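Local coordinates for NOL1/NOP2/sun family protein (Enterococcus faecium, PDB 3M4X), which probably transfers methyl groups from S-adenosylmethionine to cytosines of ribosomal RNA, as an RsmF-like member of the NOL1/NOP2/sun family, at residues E60-P65 with G70-V75; K119-A124 with E151-S156; E167-F172 with L217-K222; Y208-Q213 with N242-S247; R381-Y386 with Q423-L428. All coordinates share one frame; numbering follows the deposited sequence.

In the fold
From the N terminus, contact 1 closes a short loop of four residues between 60-65 and 70-75 in the N-terminal RsmF domain. Contacts 2, 3 and 4 follow in the Rossmann-like methyltransferase domain, closing loops of 26, 44 and 28 residues. Contact 2 joins helices 118-127 and 140-153 near the centre of the chain. Contacts 3 and 4 share helix 205-222 and cross along the sequence, tying it to helix 165-172 and to helix 243-252; they touch through L217 and I245. Contact 5, last, closes a loop of 36 residues and links the first C-terminal domain to the PUA-like domain. E151 of contact 2 packs on Y386 of contact 5.

Contact 1 (E60-P65 with G70-V75); sequences ELQPAP and GFLGTV
The phenyl ring of F71 has L61 over one face and the carbonyl oxygen of Q62 at its edge, near the ring plane. L61 CD1 makes the CH-pi contact, 3.7 Å from the ring centroid, displaced toward the CD2-CE2 rim, where it comes within 3.4 Å of F71 CE2. The other methyl, L61 CD2, sits beside F71 CG and CD1, so both branches of the leucine rest on the aromatic. A chi1 of -73° sets F71 CG opposite the carbonyl carbon, which leaves the ring face beside the L61 methyls.

Two backbone bonds fasten the loop to the strand around the single bridge P63-F71, a non-hydrogen-bonded antiparallel pair. L72 N donates to Q62 O at 2.7 Å, nearly in line with that carbonyl, while A64 N reaches G70 O at 2.9 Å from above the carbonyl plane. Q62 O also receives a CA-H contact from F71. Beyond the bridge, L72 CD2 packs against A64 CB at 4.1 Å and touches P65 CD.

Residues 62-64 thus meet strand 70-72, an outermost strand of a small antiparallel sheet in the N-terminal RsmF domain, at one bridge only. F71 bonds through its backbone to F40 of strand 39-41, its ring meets W42 and packs on L50 and V53 of helix 49-56, and L61 touches F40.

Contact 2 (K119-A124 with E151-S156); sequences KSTQLA and ERWGVS
T121 overlaps one face of the W153 indole, the two side chains standing roughly perpendicular, in the Rossmann-like methyltransferase fold where helix 118-127 meets the C-terminal end of helix 140-153. The methyl T121 CG2 stands over the pyrrole part, 4.0 Å from the five-membered ring centroid, and T121 OG1 lies over the same region, 3.4 Å from W153 CG. A chi1 of -162° swings the indole to the far side from its own backbone N and so across to the other helix. Its NE1 gives a weak, bent hydrogen bond to T121 O at 3.0 Å (122° at the hydrogen).

Helix 140-153 ends in a Schellman motif, with G154 at positive phi, and the chain then brings V155 back to the neighbouring helix. R41 of strand 39-41 touches both T121 and W153, so the N-terminal domain also borders this buried patch. One turn beyond T121, A124 CB meets the V155 isopropyl group, with CG2 at 3.6 Å and CG1 at 4.0 Å.

Contact 3 (E167-F172 with L217-K222); sequences ELVPHF and LSSAIK
Van der Waals packing carries this contact, and V169 is its hub. The valine points at helix 205-222 and divides its two methyls between residues one turn apart. V169 CG2 lies against S219, 3.9 Å from S219 CB, and meets the carbonyl oxygen S219 O at 3.8 Å, a methyl against a carbonyl. V169 CG1, anti to the backbone N (chi1 175°), reaches instead to the aliphatic part of K222, 4.1 Å from K222 CD and slightly farther from K222 CB. The lysine chain is stretched out beyond CG and passes the valine at a slant, so its methylene groups do the touching. S219 also packs on P165 and A166, and the F172 ring meets F175 edge-to-face.

The two short helical segments run nearly parallel, 9° apart, with axes 9.1 Å from each other; V169 and S219 have the nearest CA atoms. Segment 167-172 is kinked near P170.

The polar link lies beside these side chains: K222 forms a backbone hydrogen bond with G174.

The contact joins two helices of the Rossmann-like domain largely through methyl and methylene groups. Between the two segments it is van der Waals packing with no charge pair or side-chain hydrogen bond, open to solvent at K222, and the K222-G174 backbone bond adds a polar tie next to it.

Contact 4 (Y208-Q213 with N242-S247); sequences YCQKRQ and NEEIIS
Two helices of the Rossmann-like methyltransferase domain, 205-222 and 243-252, pack side by side here, their short segments crossing at -32° with axes 10.6 Å apart. I245 fills the interface: its CD1 comes 3.7 Å from Q210 O and 3.8 Å from Q210 CG, the two side chains lying alongside with opposite headings. Q213 lies crosswise to the isoleucine, its CB 3.9 Å from I245 CD1.

At the margin, a fully extended start (chi1 -176°) carries the Q210 amide out to the second helix. The main partner of Q210 NE2 is E240 O, just before that helix; its bond to E244 OE1, at 3.2 Å, is weak, with amide and carboxylate planes 51° apart. The amide thus spans a side chain and a backbone carbonyl.

I245 and Q213 both touch Y232 of strand 228-234, placing the pair against the central sheet. Neighbouring helices layered on a parallel-stranded core in this way are typical of the Rossmann-like alpha/beta fold.

Contact 5 (R381-Y386 with Q423-L428); sequences RFEPSY and QGWVLL
CH-pi contact dominates where W425 meets the end of strand 381-384. The P384 ring covers one face of the indole, with P384 CG near the ring junction, 3.6 Å from W425 CD2; the closeness of P384 CD to the six-membered ring in the model is doubtful. The indole is laid under the proline by a chi1 of -65° at W425.

Van der Waals contact continues along the benzo rim. E383 CG approaches W425 CZ2 at 3.8 Å and E383 CB comes 4.1 Å from W425 CH2, so the methylenes do the touching. The carboxylate plane of E383 is turned 65° from the indole.

Charge enters from within segment 381-386. E383 OE2 lies 3.4 Å from R381 NE over one face of the guanidinium, a doubtful, charge-only pairing, since R381 is poorly ordered.

Around the contact, F448 meets W425 edge-to-face and also touches E383, while P384 packs on F437 of the PUA-like sheet and on F333 of helix 324-336. Proline, glutamate methylenes and indole thus join the first C-terminal domain to the RNA-binding PUA-like domain by CH-pi and van der Waals contact: between these two segments the interface is mainly apolar, without a hydrogen bond or charge pair across it.

Contact 1 (E60-P65 with G70-V75)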
# COMPACT_ATOMS: atom_id res chain seq x y z
N GLU A 60 1.45 -16.19 19.46
CA GLU A 60 0.52 -17.29 19.25
C GLU A 60 -0.31 -17.11 17.99
O GLU A 60 -0.77 -18.10 17.41
CB GLU A 60 -0.41 -17.44 20.45
CG GLU A 60 0.23 -18.07 21.67
CD GLU A 60 -0.68 -18.04 22.87
OE1 GLU A 60 -1.17 -16.94 23.21
OE2 GLU A 60 -0.92 -19.11 23.47
N LEU A 61 -0.51 -15.86 17.57
CA LEU A 61 -1.40 -15.56 16.44
C LEU A 61 -1.12 -16.44 15.23
O LEU A 61 0.03 -16.83 14.98
CB LEU A 61 -1.36 -14.07 16.07
CG LEU A 61 -0.08 -13.27 16.34
CD1 LEU A 61 1.14 -14.00 15.79
CD2 LEU A 61 -0.18 -11.87 15.77
N GLN A 62 -2.17 -16.78 14.49
CA GLN A 62 -2.06 -17.69 13.36
C GLN A 62 -1.69 -16.98 12.06
O GLN A 62 -2.21 -15.89 11.76
CB GLN A 62 -3.36 -18.48 13.18
CG GLN A 62 -3.81 -19.26 14.41
CD GLN A 62 -5.07 -20.09 14.16
OE1 GLN A 62 -5.65 -20.05 13.08
NE2 GLN A 62 -5.48 -20.85 15.18
N PRO A 63 -0.83 -17.60 11.27
CA PRO A 63 -0.37 -17.00 10.01
C PRO A 63 -1.53 -16.86 9.03
O PRO A 63 -2.44 -17.69 9.06
CB PRO A 63 0.63 -18.04 9.48
CG PRO A 63 0.12 -19.35 10.06
CD PRO A 63 -0.36 -18.99 11.44
N ALA A 64 -1.51 -15.83 8.20
CA ALA A 64 -2.49 -15.70 7.12
C ALA A 64 -2.09 -16.56 5.92
O ALA A 64 -0.90 -16.76 5.66
CB ALA A 64 -2.64 -14.25 6.71
N PRO A 65 -3.07 -17.04 5.15
CA PRO A 65 -2.82 -17.98 4.05
C PRO A 65 -2.09 -17.37 2.86
O PRO A 65 -1.37 -18.09 2.16
CB PRO A 65 -4.24 -18.40 3.60
CG PRO A 65 -5.18 -17.81 4.57
CD PRO A 65 -4.49 -16.66 5.24
N GLY A 70 1.72 -12.05 6.87
CA GLY A 70 0.35 -11.90 7.33
C GLY A 70 0.00 -12.78 8.52
O GLY A 70 0.53 -13.88 8.70
N PHE A 71 -0.92 -12.26 9.33
CA PHE A 71 -1.45 -12.93 10.50
C PHE A 71 -2.96 -12.80 10.46
O PHE A 71 -3.49 -11.80 9.98
CB PHE A 71 -0.95 -12.24 11.78
CG PHE A 71 0.49 -12.49 12.10
CD1 PHE A 71 1.38 -11.44 12.18
CD2 PHE A 71 0.95 -13.78 12.32
CE1 PHE A 71 2.72 -11.66 12.48
CE2 PHE A 71 2.28 -14.01 12.62
CZ PHE A 71 3.17 -12.95 12.70
N LEU A 72 -3.66 -13.78 11.00
CA LEU A 72 -5.10 -13.65 11.18
C LEU A 72 -5.37 -12.87 12.46
O LEU A 72 -4.83 -13.19 13.52
CB LEU A 72 -5.77 -15.02 11.25
CG LEU A 72 -5.68 -15.82 9.95
CD1 LEU A 72 -6.54 -17.09 10.06
CD2 LEU A 72 -6.11 -14.98 8.76
N GLY A 73 -6.20 -11.85 12.36
CA GLY A 73 -6.58 -11.11 13.54
C GLY A 73 -6.86 -9.65 13.26
O GLY A 73 -6.93 -9.23 12.12
N THR A 74 -7.00 -8.88 14.33
CA THR A 74 -7.36 -7.48 14.26
C THR A 74 -6.26 -6.62 14.88
O THR A 74 -5.45 -7.11 15.67
CB THR A 74 -8.68 -7.22 15.00
OG1 THR A 74 -8.52 -7.56 16.39
CG2 THR A 74 -9.78 -8.07 14.42
N VAL A 75 -6.25 -5.34 14.54
CA VAL A 75 -5.25 -4.40 15.03
C VAL A 75 -5.83 -3.39 16.01
O VAL A 75 -6.89 -2.82 15.76
CB VAL A 75 -4.63 -3.61 13.87
CG1 VAL A 75 -3.87 -2.40 14.39
CG2 VAL A 75 -3.73 -4.51 13.03

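Contact 2 (K119-A124 with E151-S156)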
# COMPACT_ATOMS: atom_id res chain seq x y z
N LYS A 119 -2.27 -2.77 -0.75
CA LYS A 119 -1.31 -3.36 -1.69
C LYS A 119 -0.01 -2.56 -1.85
O LYS A 119 1.06 -3.16 -1.98
CB LYS A 119 -1.98 -3.62 -3.05
CG LYS A 119 -3.19 -4.55 -2.96
CD LYS A 119 -4.39 -3.82 -2.36
CE LYS A 119 -5.51 -4.77 -1.91
NZ LYS A 119 -6.33 -5.26 -3.05
N SER A 120 -0.07 -1.23 -1.81
CA SER A 120 1.13 -0.43 -2.03
C SER A 120 2.08 -0.80 -0.93
O SER A 120 3.29 -0.85 -1.10
CB SER A 120 0.85 1.07 -1.93
OG SER A 120 -0.30 1.42 -2.65
N THR A 121 1.48 -1.05 0.21
CA THR A 121 2.20 -1.24 1.44
C THR A 121 2.89 -2.61 1.41
O THR A 121 4.03 -2.74 1.85
CB THR A 121 1.21 -1.01 2.62
OG1 THR A 121 1.61 0.15 3.37
CG2 THR A 121 1.06 -2.22 3.48
N GLN A 122 2.26 -3.62 0.82
CA GLN A 122 2.99 -4.87 0.63
C GLN A 122 4.06 -4.79 -0.48
O GLN A 122 5.10 -5.45 -0.40
CB GLN A 122 2.09 -6.14 0.52
CG GLN A 122 0.94 -6.08 -0.43
CD GLN A 122 -0.17 -7.12 -0.13
OE1 GLN A 122 -1.35 -6.85 -0.41
NE2 GLN A 122 0.20 -8.30 0.41
N LEU A 123 3.82 -3.96 -1.49
CA LEU A 123 4.82 -3.77 -2.54
C LEU A 123 6.08 -3.12 -1.97
O LEU A 123 7.20 -3.54 -2.25
CB LEU A 123 4.26 -2.87 -3.65
CG LEU A 123 3.07 -3.41 -4.46
CD1 LEU A 123 2.51 -2.31 -5.36
CD2 LEU A 123 3.49 -4.62 -5.28
N ALA A 124 5.87 -2.08 -1.19
CA ALA A 124 6.97 -1.37 -0.58
C ALA A 124 7.77 -2.30 0.34
O ALA A 124 9.00 -2.21 0.39
CB ALA A 124 6.44 -0.19 0.19
N GLU A 151 3.61 6.98 4.80
CA GLU A 151 4.47 7.56 5.80
C GLU A 151 4.53 6.73 7.09
O GLU A 151 5.61 6.51 7.65
CB GLU A 151 3.99 8.98 6.11
CG GLU A 151 4.79 9.68 7.17
CD GLU A 151 4.13 10.98 7.57
OE1 GLU A 151 3.16 10.93 8.34
OE2 GLU A 151 4.59 12.04 7.12
N ARG A 152 3.39 6.24 7.55
CA ARG A 152 3.36 5.48 8.79
C ARG A 152 4.18 4.20 8.66
O ARG A 152 4.90 3.79 9.59
CB ARG A 152 1.91 5.17 9.22
CG ARG A 152 1.77 4.34 10.50
CD ARG A 152 0.29 4.22 10.94
NE ARG A 152 -0.50 3.55 9.91
CZ ARG A 152 -0.71 2.24 9.85
NH1 ARG A 152 -0.20 1.42 10.78
NH2 ARG A 152 -1.43 1.73 8.86
N TRP A 153 4.07 3.62 7.47
CA TRP A 153 4.66 2.34 7.12
C TRP A 153 6.15 2.50 6.95
O TRP A 153 6.89 1.52 6.88
CB TRP A 153 4.02 1.82 5.81
CG TRP A 153 4.20 0.35 5.54
CD1 TRP A 153 4.80 -0.22 4.44
CD2 TRP A 153 3.74 -0.75 6.35
NE1 TRP A 153 4.76 -1.59 4.54
CE2 TRP A 153 4.11 -1.94 5.70
CE3 TRP A 153 3.06 -0.83 7.58
CZ2 TRP A 153 3.83 -3.20 6.22
CZ3 TRP A 153 2.79 -2.10 8.11
CH2 TRP A 153 3.17 -3.26 7.43
N GLY A 154 6.60 3.75 6.86
CA GLY A 154 8.03 4.03 6.76
C GLY A 154 8.62 3.91 5.36
O GLY A 154 9.81 3.65 5.20
N VAL A 155 7.80 4.13 4.35
CA VAL A 155 8.26 4.00 2.96
C VAL A 155 8.99 5.25 2.54
O VAL A 155 8.45 6.35 2.64
CB VAL A 155 7.07 3.78 2.01
CG1 VAL A 155 7.54 3.62 0.55
CG2 VAL A 155 6.25 2.59 2.48
N SER A 156 10.21 5.09 2.05
CA SER A 156 11.04 6.23 1.70
C SER A 156 11.18 6.46 0.20
O SER A 156 11.69 7.49 -0.20
CB SER A 156 12.42 6.09 2.34
OG SER A 156 13.01 4.85 1.98

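Contact 3 (E167-F172 with L217-K222)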
# COMPACT_ATOMS: atom_id res chain seq x y z
N GLU A 167 -4.51 10.56 -17.08
CA GLU A 167 -3.70 11.73 -16.81
C GLU A 167 -2.23 11.39 -16.56
O GLU A 167 -1.36 12.24 -16.70
CB GLU A 167 -4.27 12.50 -15.62
CG GLU A 167 -5.69 12.99 -15.87
CD GLU A 167 -6.35 13.58 -14.63
OE1 GLU A 167 -5.90 13.27 -13.51
OE2 GLU A 167 -7.32 14.35 -14.80
N LEU A 168 -1.95 10.15 -16.20
CA LEU A 168 -0.59 9.74 -15.85
C LEU A 168 0.22 9.34 -17.06
O LEU A 168 1.45 9.40 -17.06
CB LEU A 168 -0.62 8.57 -14.87
CG LEU A 168 -1.18 8.80 -13.46
CD1 LEU A 168 -1.23 7.49 -12.68
CD2 LEU A 168 -0.37 9.86 -12.71
N VAL A 169 -0.47 8.90 -18.10
CA VAL A 169 0.17 8.35 -19.28
C VAL A 169 1.23 9.26 -19.88
O VAL A 169 2.36 8.81 -20.11
CB VAL A 169 -0.87 7.99 -20.34
CG1 VAL A 169 -0.17 7.54 -21.61
CG2 VAL A 169 -1.78 6.92 -19.80
N PRO A 170 0.90 10.54 -20.13
CA PRO A 170 1.92 11.40 -20.72
C PRO A 170 3.22 11.39 -19.91
O PRO A 170 4.30 11.47 -20.48
CB PRO A 170 1.27 12.79 -20.70
CG PRO A 170 -0.19 12.51 -20.74
CD PRO A 170 -0.39 11.24 -19.97
N HIS A 171 3.11 11.27 -18.59
CA HIS A 171 4.28 11.29 -17.72
C HIS A 171 5.01 9.96 -17.58
O HIS A 171 6.19 9.93 -17.22
CB HIS A 171 3.90 11.79 -16.33
CG HIS A 171 3.29 13.15 -16.33
ND1 HIS A 171 4.01 14.29 -16.05
CD2 HIS A 171 2.02 13.56 -16.60
CE1 HIS A 171 3.21 15.34 -16.13
NE2 HIS A 171 2.00 14.93 -16.46
N PHE A 172 4.32 8.85 -17.85
CA PHE A 172 4.85 7.54 -17.49
C PHE A 172 4.75 6.50 -18.60
O PHE A 172 4.86 5.30 -18.35
CB PHE A 172 4.14 7.02 -16.26
CG PHE A 172 4.49 7.74 -14.99
CD1 PHE A 172 3.59 8.60 -14.39
CD2 PHE A 172 5.72 7.54 -14.39
CE1 PHE A 172 3.92 9.26 -13.20
CE2 PHE A 172 6.05 8.18 -13.21
CZ PHE A 172 5.15 9.05 -12.62
N LEU A 217 -7.46 -0.04 -17.82
CA LEU A 217 -6.42 -0.92 -18.35
C LEU A 217 -5.79 -0.45 -19.65
O LEU A 217 -4.64 -0.79 -19.94
CB LEU A 217 -6.97 -2.33 -18.56
CG LEU A 217 -7.19 -3.18 -17.32
CD1 LEU A 217 -7.98 -4.41 -17.71
CD2 LEU A 217 -5.83 -3.56 -16.71
N SER A 218 -6.55 0.28 -20.46
CA SER A 218 -6.03 0.76 -21.72
C SER A 218 -5.00 1.85 -21.44
O SER A 218 -4.04 2.04 -22.20
CB SER A 218 -7.15 1.23 -22.65
OG SER A 218 -7.83 2.36 -22.11
N SER A 219 -5.20 2.57 -20.34
CA SER A 219 -4.19 3.52 -19.90
C SER A 219 -3.00 2.80 -19.27
O SER A 219 -1.84 3.12 -19.55
CB SER A 219 -4.78 4.53 -18.93
OG SER A 219 -5.66 5.41 -19.60
N ALA A 220 -3.29 1.82 -18.41
CA ALA A 220 -2.25 1.10 -17.68
C ALA A 220 -1.24 0.50 -18.63
O ALA A 220 -0.03 0.67 -18.45
CB ALA A 220 -2.87 -0.01 -16.79
N ILE A 221 -1.73 -0.20 -19.64
CA ILE A 221 -0.84 -0.92 -20.54
C ILE A 221 0.17 -0.00 -21.25
O ILE A 221 1.30 -0.43 -21.55
CB ILE A 221 -1.61 -1.75 -21.57
CG1 ILE A 221 -2.38 -2.86 -20.85
CG2 ILE A 221 -0.66 -2.38 -22.56
CD1 ILE A 221 -2.84 -3.95 -21.75
N LYS A 222 -0.21 1.25 -21.48
CA LYS A 222 0.71 2.20 -22.09
C LYS A 222 1.91 2.54 -21.18
O LYS A 222 2.97 2.99 -21.64
CB LYS A 222 -0.02 3.48 -22.50
CG LYS A 222 -1.16 3.26 -23.48
CD LYS A 222 -1.66 4.59 -24.00
CE LYS A 222 -3.10 4.52 -24.45
NZ LYS A 222 -3.64 5.92 -24.59

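Contact 4 (Y208-Q213 with N242-S247)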
# COMPACT_ATOMS: atom_id res chain seq x y z
N TYR A 208 -21.30 -2.69 -16.53
CA TYR A 208 -20.91 -1.30 -16.32
C TYR A 208 -19.46 -1.22 -15.82
O TYR A 208 -18.67 -0.38 -16.26
CB TYR A 208 -21.86 -0.64 -15.31
CG TYR A 208 -21.47 0.76 -14.92
CD1 TYR A 208 -22.05 1.87 -15.53
CD2 TYR A 208 -20.52 0.99 -13.92
CE1 TYR A 208 -21.69 3.16 -15.17
CE2 TYR A 208 -20.16 2.28 -13.55
CZ TYR A 208 -20.74 3.36 -14.17
OH TYR A 208 -20.39 4.64 -13.81
N CYS A 209 -19.12 -2.12 -14.90
CA CYS A 209 -17.79 -2.14 -14.33
C CYS A 209 -16.78 -2.67 -15.33
O CYS A 209 -15.65 -2.19 -15.39
CB CYS A 209 -17.76 -2.99 -13.05
SG CYS A 209 -18.51 -2.17 -11.63
N GLN A 210 -17.20 -3.65 -16.13
CA GLN A 210 -16.37 -4.18 -17.20
C GLN A 210 -15.84 -3.09 -18.12
O GLN A 210 -14.65 -3.04 -18.40
CB GLN A 210 -17.14 -5.22 -18.03
CG GLN A 210 -16.29 -5.88 -19.09
CD GLN A 210 -17.12 -6.73 -20.03
OE1 GLN A 210 -17.95 -6.21 -20.79
NE2 GLN A 210 -16.90 -8.04 -20.01
N LYS A 211 -16.72 -2.21 -18.58
CA LYS A 211 -16.30 -1.12 -19.47
C LYS A 211 -15.32 -0.17 -18.79
O LYS A 211 -14.38 0.32 -19.42
CB LYS A 211 -17.52 -0.33 -19.98
CG LYS A 211 -18.57 -1.18 -20.65
CD LYS A 211 -19.79 -0.34 -21.09
CE LYS A 211 -20.50 -0.99 -22.27
NZ LYS A 211 -21.66 -0.18 -22.74
N ARG A 212 -15.53 0.11 -17.51
CA ARG A 212 -14.63 1.00 -16.80
C ARG A 212 -13.27 0.31 -16.62
O ARG A 212 -12.22 0.95 -16.72
CB ARG A 212 -15.22 1.43 -15.46
CG ARG A 212 -14.84 2.86 -15.06
CD ARG A 212 -15.49 3.28 -13.74
NE ARG A 212 -15.27 4.69 -13.44
CZ ARG A 212 -14.96 5.17 -12.23
NH1 ARG A 212 -14.83 4.35 -11.20
NH2 ARG A 212 -14.78 6.47 -12.06
N GLN A 213 -13.31 -0.99 -16.38
CA GLN A 213 -12.08 -1.75 -16.22
C GLN A 213 -11.23 -1.64 -17.48
O GLN A 213 -10.01 -1.45 -17.41
CB GLN A 213 -12.39 -3.21 -15.86
CG GLN A 213 -12.60 -3.41 -14.36
CD GLN A 213 -13.78 -4.30 -14.02
OE1 GLN A 213 -14.38 -4.17 -12.96
NE2 GLN A 213 -14.12 -5.20 -14.93
N ASN A 242 -13.74 -10.44 -14.61
CA ASN A 242 -12.58 -11.26 -14.36
C ASN A 242 -12.09 -11.96 -15.63
O ASN A 242 -11.28 -11.39 -16.37
CB ASN A 242 -12.89 -12.29 -13.27
CG ASN A 242 -13.31 -11.64 -11.94
OD1 ASN A 242 -13.91 -12.29 -11.08
ND2 ASN A 242 -13.00 -10.36 -11.78
N GLU A 243 -12.55 -13.17 -15.88
CA GLU A 243 -12.09 -13.92 -17.07
C GLU A 243 -12.34 -13.18 -18.38
O GLU A 243 -11.58 -13.34 -19.34
CB GLU A 243 -12.74 -15.31 -17.16
CG GLU A 243 -12.30 -16.31 -16.11
CD GLU A 243 -13.12 -16.22 -14.83
OE1 GLU A 243 -13.94 -15.29 -14.71
OE2 GLU A 243 -12.94 -17.08 -13.93
N GLU A 244 -13.41 -12.39 -18.46
CA GLU A 244 -13.72 -11.72 -19.72
C GLU A 244 -12.78 -10.53 -19.93
O GLU A 244 -12.38 -10.26 -21.05
CB GLU A 244 -15.19 -11.31 -19.82
CG GLU A 244 -16.14 -12.51 -19.99
CD GLU A 244 -17.60 -12.10 -20.19
OE1 GLU A 244 -17.86 -10.98 -20.66
OE2 GLU A 244 -18.50 -12.92 -19.88
N ILE A 245 -12.42 -9.85 -18.84
CA ILE A 245 -11.40 -8.80 -18.87
C ILE A 245 -10.02 -9.34 -19.30
O ILE A 245 -9.35 -8.73 -20.14
CB ILE A 245 -11.28 -8.09 -17.51
CG1 ILE A 245 -12.43 -7.10 -17.33
CG2 ILE A 245 -9.95 -7.35 -17.41
CD1 ILE A 245 -12.54 -6.08 -18.45
N ILE A 246 -9.61 -10.47 -18.73
CA ILE A 246 -8.35 -11.10 -19.14
C ILE A 246 -8.35 -11.56 -20.61
O ILE A 246 -7.33 -11.47 -21.29
CB ILE A 246 -7.98 -12.28 -18.23
CG1 ILE A 246 -8.07 -11.87 -16.75
CG2 ILE A 246 -6.58 -12.77 -18.55
CD1 ILE A 246 -7.17 -10.70 -16.42
N SER A 247 -9.48 -12.07 -21.09
CA SER A 247 -9.60 -12.46 -22.50
C SER A 247 -9.44 -11.23 -23.37
O SER A 247 -8.68 -11.23 -24.32
CB SER A 247 -10.98 -13.09 -22.76
OG SER A 247 -11.20 -14.19 -21.91

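Contact 5 (R381-Y386 with Q423-L428)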
# COMPACT_ATOMS: atom_id res chain seq x y z
N ARG A 381 15.79 27.77 11.58
CA ARG A 381 15.91 26.41 12.08
C ARG A 381 15.39 25.35 11.11
O ARG A 381 14.52 25.61 10.27
CB ARG A 381 15.14 26.29 13.40
CG ARG A 381 13.65 26.53 13.22
CD ARG A 381 12.88 26.56 14.52
NE ARG A 381 11.49 26.90 14.26
CZ ARG A 381 10.60 27.23 15.20
NH1 ARG A 381 10.97 27.26 16.47
NH2 ARG A 381 9.35 27.52 14.87
N PHE A 382 15.95 24.15 11.23
CA PHE A 382 15.41 22.97 10.56
C PHE A 382 14.82 22.00 11.58
O PHE A 382 15.45 21.72 12.60
CB PHE A 382 16.50 22.26 9.75
CG PHE A 382 16.07 20.93 9.20
CD1 PHE A 382 15.41 20.84 7.99
CD2 PHE A 382 16.31 19.76 9.92
CE1 PHE A 382 15.01 19.60 7.50
CE2 PHE A 382 15.93 18.53 9.43
CZ PHE A 382 15.27 18.45 8.22
N GLU A 383 13.63 21.50 11.30
CA GLU A 383 12.98 20.56 12.19
C GLU A 383 12.74 19.22 11.49
O GLU A 383 12.11 19.17 10.45
CB GLU A 383 11.66 21.14 12.71
CG GLU A 383 11.86 22.42 13.50
CD GLU A 383 10.60 22.87 14.23
OE1 GLU A 383 9.49 22.39 13.88
OE2 GLU A 383 10.72 23.69 15.16
N PRO A 384 13.28 18.14 12.06
CA PRO A 384 13.17 16.81 11.47
C PRO A 384 11.71 16.36 11.50
O PRO A 384 10.94 16.82 12.35
CB PRO A 384 14.00 15.92 12.42
CG PRO A 384 14.61 16.85 13.43
CD PRO A 384 13.82 18.10 13.43
N SER A 385 11.33 15.46 10.59
CA SER A 385 9.93 15.09 10.44
C SER A 385 9.57 13.76 11.09
O SER A 385 10.43 12.91 11.37
CB SER A 385 9.58 14.99 8.97
OG SER A 385 10.30 13.91 8.40
N TYR A 386 8.26 13.58 11.28
CA TYR A 386 7.67 12.33 11.70
C TYR A 386 8.03 11.24 10.70
O TYR A 386 8.39 10.13 11.08
CB TYR A 386 6.16 12.52 11.76
CG TYR A 386 5.36 11.38 12.36
CD1 TYR A 386 5.60 10.94 13.65
CD2 TYR A 386 4.33 10.78 11.65
CE1 TYR A 386 4.86 9.93 14.22
CE2 TYR A 386 3.58 9.76 12.21
CZ TYR A 386 3.85 9.34 13.49
OH TYR A 386 3.11 8.32 14.06
N GLN A 423 20.00 17.15 24.98
CA GLN A 423 20.60 16.57 23.78
C GLN A 423 19.99 17.08 22.46
O GLN A 423 20.51 16.79 21.39
CB GLN A 423 20.52 15.04 23.89
CG GLN A 423 21.47 14.27 23.00
CD GLN A 423 22.92 14.73 23.13
OE1 GLN A 423 23.40 15.06 24.22
NE2 GLN A 423 23.62 14.73 22.01
N GLY A 424 18.91 17.85 22.53
CA GLY A 424 18.30 18.35 21.31
C GLY A 424 17.44 17.30 20.63
O GLY A 424 16.74 16.53 21.30
N TRP A 425 17.47 17.26 19.30
CA TRP A 425 16.65 16.34 18.51
C TRP A 425 16.97 14.89 18.81
O TRP A 425 18.11 14.46 18.66
CB TRP A 425 16.81 16.60 17.01
CG TRP A 425 16.29 17.92 16.64
CD1 TRP A 425 17.02 19.03 16.28
CD2 TRP A 425 14.92 18.32 16.65
NE1 TRP A 425 16.17 20.08 16.04
CE2 TRP A 425 14.88 19.68 16.26
CE3 TRP A 425 13.72 17.66 16.93
CZ2 TRP A 425 13.68 20.38 16.14
CZ3 TRP A 425 12.53 18.36 16.81
CH2 TRP A 425 12.53 19.71 16.43
N VAL A 426 15.97 14.14 19.25
CA VAL A 426 16.19 12.75 19.60
C VAL A 426 15.08 11.89 19.04
O VAL A 426 13.92 12.31 19.00
CB VAL A 426 16.29 12.55 21.14
CG1 VAL A 426 17.53 13.24 21.69
CG2 VAL A 426 15.02 13.05 21.84
N LEU A 427 15.45 10.70 18.58
CA LEU A 427 14.48 9.70 18.15
C LEU A 427 13.95 8.99 19.39
O LEU A 427 14.70 8.33 20.09
CB LEU A 427 15.13 8.68 17.22
CG LEU A 427 14.19 7.60 16.64
CD1 LEU A 427 13.19 8.23 15.66
CD2 LEU A 427 14.95 6.44 15.99
N LEU A 428 12.66 9.13 19.66
CA LEU A 428 12.04 8.37 20.74
C LEU A 428 11.87 6.91 20.33
O LEU A 428 11.35 6.63 19.26
CB LEU A 428 10.69 8.99 21.13
CG LEU A 428 10.79 10.50 21.38
CD1 LEU A 428 9.53 11.05 22.01
CD2 LEU A 428 11.99 10.83 22.24